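Local coordinates for peptidase M14 domain-containing protein (Shewanella amazonensis, PDB 2QVP) that probably acts as a zinc-dependent hydrolase of the peptidase M14 family, with metallocarboxypeptidase activity as its likely function, at residues N127-I132 with D226-F232; S161-T167 with A238-S244. All coordinates share one frame; numbering follows the deposited sequence. Where two conformers were deposited one is given.

Contact 1: residues N127-I132 with D226-F232; sequences NRGFFI and DTSFESF. With GOL (glycerol), chain F; SO4 (sulfate ion), chain D.
Phe-130 N donates to Thr-227 O at 3.0 Å, and three residues earlier Asn-127 O receives the CA hydrogen of Ser-228, which fastens 127-132 across the start of helix 229-235. The Thr-227 hydroxyl is gripped from several directions. With chi1 at 69°, OG1 sits between its own backbone N and carbonyl carbon and accepts from Gly-129 N (3.1 Å) and from Arg-128 NE (3.0 Å), tilted 22° from the guanidinium plane; Arg-128 NH2 adds a weak bond. The methyl branch goes the other way, Thr-227 CG2 meeting Phe-131 CE1 at 3.4 Å. Asp-226 stacks its carboxylate on the Arg-128 guanidinium, with CB over one face, but no N-H is aimed at its oxygens. OD1 instead gathers three donors: Ser-228 N, closing an Asx turn, the hydroxyl of Ser-228 on the syn lone pair, and Ser-231 OG. The N-cap Ser-228 OG accepts in turn from Ser-231 N. Replacing Asp-226 by an alanine would probably leave both serine hydroxyls and the N-H of Ser-228 without their shared acceptor and the guanidinium without the carboxylate beside it. Phe-130, Phe-229 and Phe-232 form an aromatic cluster, in which the edge of Phe-229 meets the face of Phe-130 in a T-shaped pair (centroids of the two rings 5.3 Å apart, planes at 64°), while Phe-130 CB packs on Phe-232 CB at 3.5 Å. Glycerol ties Phe-130 O to Asp-226 O, and two waters bridge the nearly coplanar amide of Asn-127 and carboxylate of Glu-230. Polar chemistry thus fixes Arg-128 and Asn-127, and the rings hold Phe-130. By sequence, this Asn-Arg pair probably corresponds to the carboxylate-binding one of M14 carboxypeptidases, although the guanidinium here is turned onto Thr-227.

Contact 2: residues S161-T167 with A238-S244; sequences SRDGILT and ARVGCCS
Ser-161 meets Ala-238 just ahead of a parallel pairing at the heart of the mixed eight-stranded sheet of this M14-type alpha/beta domain, where strands 165-171 and 241-247 lie side by side, their short segments 4.7 Å apart and only 10° from parallel. Ser-161 O closes a type I turn by accepting from Gly-164 N, and the methyl of Ala-238 presses on the same oxygen, CB to O 3.1 Å; the Ser-161 hydroxyl turns back to the end of helix 154-160, bonding chiefly Leu-157 O, with Gln-158 O also near. Arg-162 then accepts from Arg-239 N through its carbonyl, the donor standing well above the carbonyl plane, an irregular bond that precedes the regular pairing. Asp-163 sends its carboxylate away to Asn-67 N on the neighbouring strand. Gly-164 adopts backbone angles that would drive a side chain into the carbonyl oxygen of Asp-163, and its CA hydrogen meets Val-240 O. At Ile-165 the parallel bonding is regular: its N donates to Val-240 O at 3.3 Å, its O accepts from Cys-242 N at 2.9 Å, and its CG2 lies against the bare CA of Gly-241 at 3.8 Å, a spot with little space for any side chain on that glycine. Leu-233 and Val-234 of helix 229-235 cover that face. Leu-166 turns to the opposite face, toward Met-263 and Phe-266 of helix 252-270. With CG anti to the backbone N (chi1 168°), it lays CD1 beside Cys-242, 3.8 Å from CB and nearly as close to SG. Thr-167 donates its N to Cys-242 O at 2.9 Å. Thr-167 O then receives Ser-244 N at 3.1 Å, with a C=O...N angle of 170°.

The two contacts form successive layers, with centres 13 Å apart. Helix 229-235, whose first turn contact 1 secures, leads directly into strand 241-247 of contact 2, and the four segments interleave along the chain. Glu-230 joins the layers: its OE2 packs on Cys-243 CB at 3.7 Å, while its backbone O lies 4.3 Å from Ile-165 CG2. Both contacts border the predicted proton donor/acceptor Glu-245, whose side chain is about 6 Å from that of Glu-230 and about 4 Å from that of Cys-243. The sheet thus carries the putative catalytic residue, and helix 229-235 connects the 127-132 segment to this part of the sheet.

Contact 1: residues N127-I132 with D226-F232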
loop_
_atom_site.group_PDB
_atom_site.type_symbol
_atom_site.label_atom_id
_atom_site.label_comp_id
_atom_site.label_asym_id
_atom_site.label_seq_id
_atom_site.Cartn_x
_atom_site.Cartn_y
_atom_site.Cartn_z
ATOM N N ASN A 127 1.884 10.617 -3.181
ATOM C CA ASN A 127 1.136 9.666 -3.983
ATOM C C ASN A 127 0.898 10.161 -5.404
ATOM O O ASN A 127 0.372 9.421 -6.204
ATOM C CB ASN A 127 -0.204 9.349 -3.322
ATOM C CG ASN A 127 -0.941 8.191 -3.971
ATOM O OD1 ASN A 127 -0.354 7.189 -4.337
ATOM N ND2 ASN A 127 -2.238 8.347 -4.134
ATOM N N ARG A 128 1.259 11.387 -5.745
ATOM C CA ARG A 128 1.022 11.835 -7.116
ATOM C C ARG A 128 2.287 12.275 -7.833
ATOM O O ARG A 128 3.356 12.389 -7.224
ATOM C CB ARG A 128 -0.205 12.783 -7.186
ATOM C CG ARG A 128 -1.560 11.920 -7.054
ATOM C CD ARG A 128 -2.842 12.530 -7.620
ATOM N NE ARG A 128 -2.850 12.618 -9.083
ATOM C CZ ARG A 128 -3.709 13.365 -9.805
ATOM N NH1 ARG A 128 -4.688 14.075 -9.222
ATOM N NH2 ARG A 128 -3.602 13.409 -11.148
ATOM N N GLY A 129 2.184 12.363 -9.149
ATOM C CA GLY A 129 3.293 12.715 -10.024
ATOM C C GLY A 129 4.152 11.569 -10.496
ATOM O O GLY A 129 5.363 11.719 -10.602
ATOM N N PHE A 130 3.539 10.438 -10.805
ATOM C CA PHE A 130 4.254 9.273 -11.350
ATOM C C PHE A 130 3.840 9.156 -12.802
ATOM O O PHE A 130 2.677 8.881 -13.084
ATOM C CB PHE A 130 3.878 8.005 -10.594
ATOM C CG PHE A 130 4.334 7.997 -9.170
ATOM C CD1 PHE A 130 5.622 7.568 -8.856
ATOM C CD2 PHE A 130 3.490 8.419 -8.137
ATOM C CE1 PHE A 130 6.062 7.551 -7.539
ATOM C CE2 PHE A 130 3.925 8.426 -6.830
ATOM C CZ PHE A 130 5.223 7.978 -6.525
ATOM N N PHE A 131 4.789 9.339 -13.716
ATOM C CA PHE A 131 4.486 9.373 -15.131
ATOM C C PHE A 131 5.254 8.315 -15.883
ATOM O O PHE A 131 6.295 7.830 -15.430
ATOM C CB PHE A 131 4.815 10.748 -15.738
ATOM C CG PHE A 131 4.193 11.861 -15.025
ATOM C CD1 PHE A 131 2.895 12.279 -15.358
ATOM C CD2 PHE A 131 4.865 12.478 -13.969
ATOM C CE1 PHE A 131 2.294 13.297 -14.647
ATOM C CE2 PHE A 131 4.280 13.519 -13.278
ATOM C CZ PHE A 131 2.983 13.922 -13.604
ATOM N N ILE A 132 4.674 7.922 -17.008
ATOM C CA ILE A 132 5.284 7.002 -17.918
ATOM C C ILE A 132 4.997 7.674 -19.269
ATOM O O ILE A 132 3.828 7.938 -19.603
ATOM C CB ILE A 132 4.812 5.480 -17.673
ATOM C CG1 ILE A 132 5.666 4.513 -18.492
ATOM C CG2 ILE A 132 3.350 5.234 -17.990
ATOM C CD1 ILE A 132 5.673 3.130 -17.917
ATOM N N ASP A 226 -4.933 8.153 -12.854
ATOM C CA ASP A 226 -4.438 9.503 -12.608
ATOM C C ASP A 226 -2.911 9.349 -12.560
ATOM O O ASP A 226 -2.400 8.457 -13.209
ATOM C CB ASP A 226 -5.085 10.096 -11.352
ATOM C CG ASP A 226 -4.885 9.248 -10.127
ATOM O OD1 ASP A 226 -4.083 8.270 -10.159
ATOM O OD2 ASP A 226 -5.567 9.555 -9.121
ATOM N N THR A 227 -2.185 10.167 -11.808
ATOM C CA THR A 227 -0.718 10.057 -11.697
ATOM C C THR A 227 -0.304 9.414 -10.363
ATOM O O THR A 227 0.825 9.592 -9.896
ATOM C CB THR A 227 -0.080 11.412 -11.926
ATOM O OG1 THR A 227 -0.392 12.286 -10.834
ATOM C CG2 THR A 227 -0.581 12.000 -13.280
ATOM N N SER A 228 -1.206 8.612 -9.774
ATOM C CA SER A 228 -0.913 7.863 -8.545
ATOM C C SER A 228 0.095 6.774 -8.816
ATOM O O SER A 228 0.297 6.342 -9.975
ATOM C CB SER A 228 -2.178 7.262 -7.903
ATOM O OG SER A 228 -2.742 6.253 -8.717
ATOM N N PHE A 229 0.751 6.333 -7.731
ATOM C CA PHE A 229 1.739 5.258 -7.811
ATOM C C PHE A 229 1.137 3.967 -8.455
ATOM O O PHE A 229 1.731 3.357 -9.358
ATOM C CB PHE A 229 2.373 5.026 -6.419
ATOM C CG PHE A 229 3.415 3.949 -6.377
ATOM C CD1 PHE A 229 4.650 4.120 -7.018
ATOM C CD2 PHE A 229 3.189 2.774 -5.660
ATOM C CE1 PHE A 229 5.622 3.142 -6.949
ATOM C CE2 PHE A 229 4.163 1.799 -5.567
ATOM C CZ PHE A 229 5.382 1.966 -6.224
ATOM N N GLU A 230 -0.048 3.588 -8.009
ATOM C CA GLU A 230 -0.762 2.386 -8.529
ATOM C C GLU A 230 -1.210 2.532 -9.995
ATOM O O GLU A 230 -1.169 1.564 -10.733
ATOM C CB GLU A 230 -1.942 1.942 -7.598
ATOM C CG GLU A 230 -3.138 2.886 -7.402
ATOM C CD GLU A 230 -2.911 4.051 -6.405
ATOM O OE1 GLU A 230 -1.772 4.255 -5.908
ATOM O OE2 GLU A 230 -3.886 4.789 -6.142
ATOM N N SER A 231 -1.663 3.718 -10.393
ATOM C CA SER A 231 -1.958 4.007 -11.803
ATOM C C SER A 231 -0.683 3.832 -12.637
ATOM O O SER A 231 -0.714 3.212 -13.688
ATOM C CB SER A 231 -2.485 5.436 -12.009
ATOM O OG SER A 231 -3.803 5.576 -11.538
ATOM N N PHE A 232 0.428 4.387 -12.147
ATOM C CA PHE A 232 1.731 4.250 -12.807
ATOM C C PHE A 232 2.133 2.771 -13.009
ATOM O O PHE A 232 2.512 2.375 -14.097
ATOM C CB PHE A 232 2.814 5.031 -12.012
ATOM C CG PHE A 232 4.250 4.642 -12.367
ATOM C CD1 PHE A 232 4.836 5.104 -13.520
ATOM C CD2 PHE A 232 4.993 3.829 -11.525
ATOM C CE1 PHE A 232 6.154 4.726 -13.865
ATOM C CE2 PHE A 232 6.306 3.465 -11.846
ATOM C CZ PHE A 232 6.881 3.914 -13.027
HETATM C C1 GOL F . 0.643 8.098 -16.860
HETATM O O1 GOL F . 1.703 8.904 -17.341
HETATM C C2 GOL F . 0.709 7.834 -15.345
HETATM O O2 GOL F . 1.888 7.118 -14.993
HETATM C C3 GOL F . -0.426 6.935 -14.848
HETATM O O3 GOL F . -1.725 7.264 -15.352
HETATM S S SO4 D . -4.096 11.729 -3.869
HETATM O O1 SO4 D . -2.772 11.738 -3.265
HETATM O O2 SO4 D . -5.083 11.140 -2.990
HETATM O O3 SO4 D . -4.499 13.094 -4.191
HETATM O O4 SO4 D . -4.060 10.899 -5.083
HETATM O O HOH W 1 -4.549 6.979 -4.949
HETATM O O HOH W 2 -0.367 4.659 -3.868
#

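Contact 2: residues S161-T167 with A238-S244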
loop_
_atom_site.group_PDB
_atom_site.type_symbol
_atom_site.label_atom_id
_atom_site.label_comp_id
_atom_site.label_asym_id
_atom_site.label_seq_id
_atom_site.Cartn_x
_atom_site.Cartn_y
_atom_site.Cartn_z
ATOM N N SER A 161 6.073 -5.606 -9.099
ATOM C CA SER A 161 4.615 -5.564 -9.171
ATOM C C SER A 161 4.013 -6.111 -10.474
ATOM O O SER A 161 2.844 -5.876 -10.765
ATOM C CB SER A 161 4.204 -4.108 -9.050
ATOM O OG SER A 161 4.711 -3.394 -10.146
ATOM N N ARG A 162 4.808 -6.836 -11.244
ATOM C CA ARG A 162 4.432 -7.382 -12.539
ATOM C C ARG A 162 3.089 -8.132 -12.492
ATOM O O ARG A 162 2.244 -7.985 -13.396
ATOM C CB ARG A 162 5.602 -8.290 -12.975
ATOM C CG ARG A 162 5.592 -8.946 -14.340
ATOM C CD ARG A 162 7.039 -9.447 -14.719
ATOM N NE ARG A 162 8.010 -8.345 -14.906
ATOM C CZ ARG A 162 8.066 -7.511 -15.960
ATOM N NH1 ARG A 162 7.202 -7.601 -16.985
ATOM N NH2 ARG A 162 8.991 -6.547 -15.990
ATOM N N ASP A 163 2.887 -8.903 -11.430
ATOM C CA ASP A 163 1.676 -9.707 -11.252
ATOM C C ASP A 163 0.636 -9.108 -10.324
ATOM O O ASP A 163 -0.393 -9.736 -10.101
ATOM C CB ASP A 163 2.085 -11.109 -10.793
ATOM C CG ASP A 163 2.964 -11.768 -11.811
ATOM O OD1 ASP A 163 2.427 -12.144 -12.855
ATOM O OD2 ASP A 163 4.195 -11.843 -11.594
ATOM N N GLY A 164 0.878 -7.895 -9.833
ATOM C CA GLY A 164 -0.052 -7.208 -8.948
ATOM C C GLY A 164 0.546 -6.139 -8.045
ATOM O O GLY A 164 1.631 -6.299 -7.556
ATOM N N ILE A 165 -0.211 -5.060 -7.832
ATOM C CA ILE A 165 0.087 -4.004 -6.896
ATOM C C ILE A 165 -1.116 -3.822 -5.945
ATOM O O ILE A 165 -2.277 -3.812 -6.369
ATOM C CB ILE A 165 0.476 -2.640 -7.567
ATOM C CG1 ILE A 165 0.621 -1.533 -6.513
ATOM C CG2 ILE A 165 -0.492 -2.174 -8.719
ATOM C CD1 ILE A 165 1.674 -1.846 -5.465
ATOM N N LEU A 166 -0.829 -3.763 -4.648
ATOM C CA LEU A 166 -1.812 -3.409 -3.652
ATOM C C LEU A 166 -1.213 -2.247 -2.865
ATOM O O LEU A 166 -0.113 -2.421 -2.328
ATOM C CB LEU A 166 -2.098 -4.557 -2.714
ATOM C CG LEU A 166 -2.910 -4.263 -1.418
ATOM C CD1 LEU A 166 -4.326 -3.813 -1.724
ATOM C CD2 LEU A 166 -2.955 -5.457 -0.507
ATOM N N THR A 167 -1.865 -1.071 -2.878
ATOM C CA THR A 167 -1.429 0.048 -2.046
ATOM C C THR A 167 -2.501 0.239 -0.974
ATOM O O THR A 167 -3.683 0.259 -1.262
ATOM C CB THR A 167 -1.185 1.335 -2.819
ATOM O OG1 THR A 167 -0.417 1.041 -3.984
ATOM C CG2 THR A 167 -0.415 2.294 -1.965
ATOM N N ALA A 238 1.622 -3.950 -14.442
ATOM C CA ALA A 238 1.046 -4.737 -13.321
ATOM C C ALA A 238 -0.282 -5.325 -13.791
ATOM O O ALA A 238 -1.136 -4.597 -14.326
ATOM C CB ALA A 238 0.854 -3.915 -12.037
ATOM N N ARG A 239 -0.417 -6.643 -13.675
ATOM C CA ARG A 239 -1.603 -7.360 -14.166
ATOM C C ARG A 239 -2.927 -6.804 -13.584
ATOM O O ARG A 239 -3.872 -6.508 -14.316
ATOM C CB ARG A 239 -1.410 -8.861 -13.879
ATOM C CG ARG A 239 -2.577 -9.805 -14.124
ATOM C CD ARG A 239 -2.978 -9.854 -15.550
ATOM N NE ARG A 239 -4.142 -10.720 -15.729
ATOM C CZ ARG A 239 -4.717 -10.994 -16.905
ATOM N NH1 ARG A 239 -4.244 -10.472 -18.052
ATOM N NH2 ARG A 239 -5.784 -11.802 -16.937
ATOM N N VAL A 240 -2.954 -6.622 -12.270
ATOM C CA VAL A 240 -4.121 -6.104 -11.584
ATOM C C VAL A 240 -3.623 -5.129 -10.546
ATOM O O VAL A 240 -2.421 -5.116 -10.229
ATOM C CB VAL A 240 -4.937 -7.230 -10.898
ATOM C CG1 VAL A 240 -5.629 -8.105 -11.937
ATOM C CG2 VAL A 240 -4.027 -8.040 -9.982
ATOM N N GLY A 241 -4.526 -4.296 -10.031
ATOM C CA GLY A 241 -4.124 -3.346 -8.994
ATOM C C GLY A 241 -5.227 -3.096 -8.016
ATOM O O GLY A 241 -6.384 -3.312 -8.321
ATOM N N CYS A 242 -4.863 -2.621 -6.830
ATOM C CA CYS A 242 -5.850 -2.233 -5.865
ATOM C C CYS A 242 -5.297 -1.138 -4.971
ATOM O O CYS A 242 -4.119 -1.141 -4.646
ATOM C CB CYS A 242 -6.276 -3.411 -5.010
ATOM S SG CYS A 242 -7.539 -3.023 -3.762
ATOM N N CYS A 243 -6.140 -0.165 -4.672
ATOM C CA CYS A 243 -5.850 0.825 -3.655
ATOM C C CYS A 243 -7.024 0.682 -2.693
ATOM O O CYS A 243 -8.122 1.093 -3.033
ATOM C CB CYS A 243 -5.723 2.215 -4.228
ATOM S SG CYS A 243 -5.474 3.456 -2.988
ATOM N N SER A 244 -6.804 -0.007 -1.562
ATOM C CA SER A 244 -7.822 -0.233 -0.525
ATOM C C SER A 244 -7.978 1.040 0.311
ATOM O O SER A 244 -6.999 1.732 0.537
ATOM C CB SER A 244 -7.398 -1.404 0.356
ATOM O OG SER A 244 -6.054 -1.198 0.783
#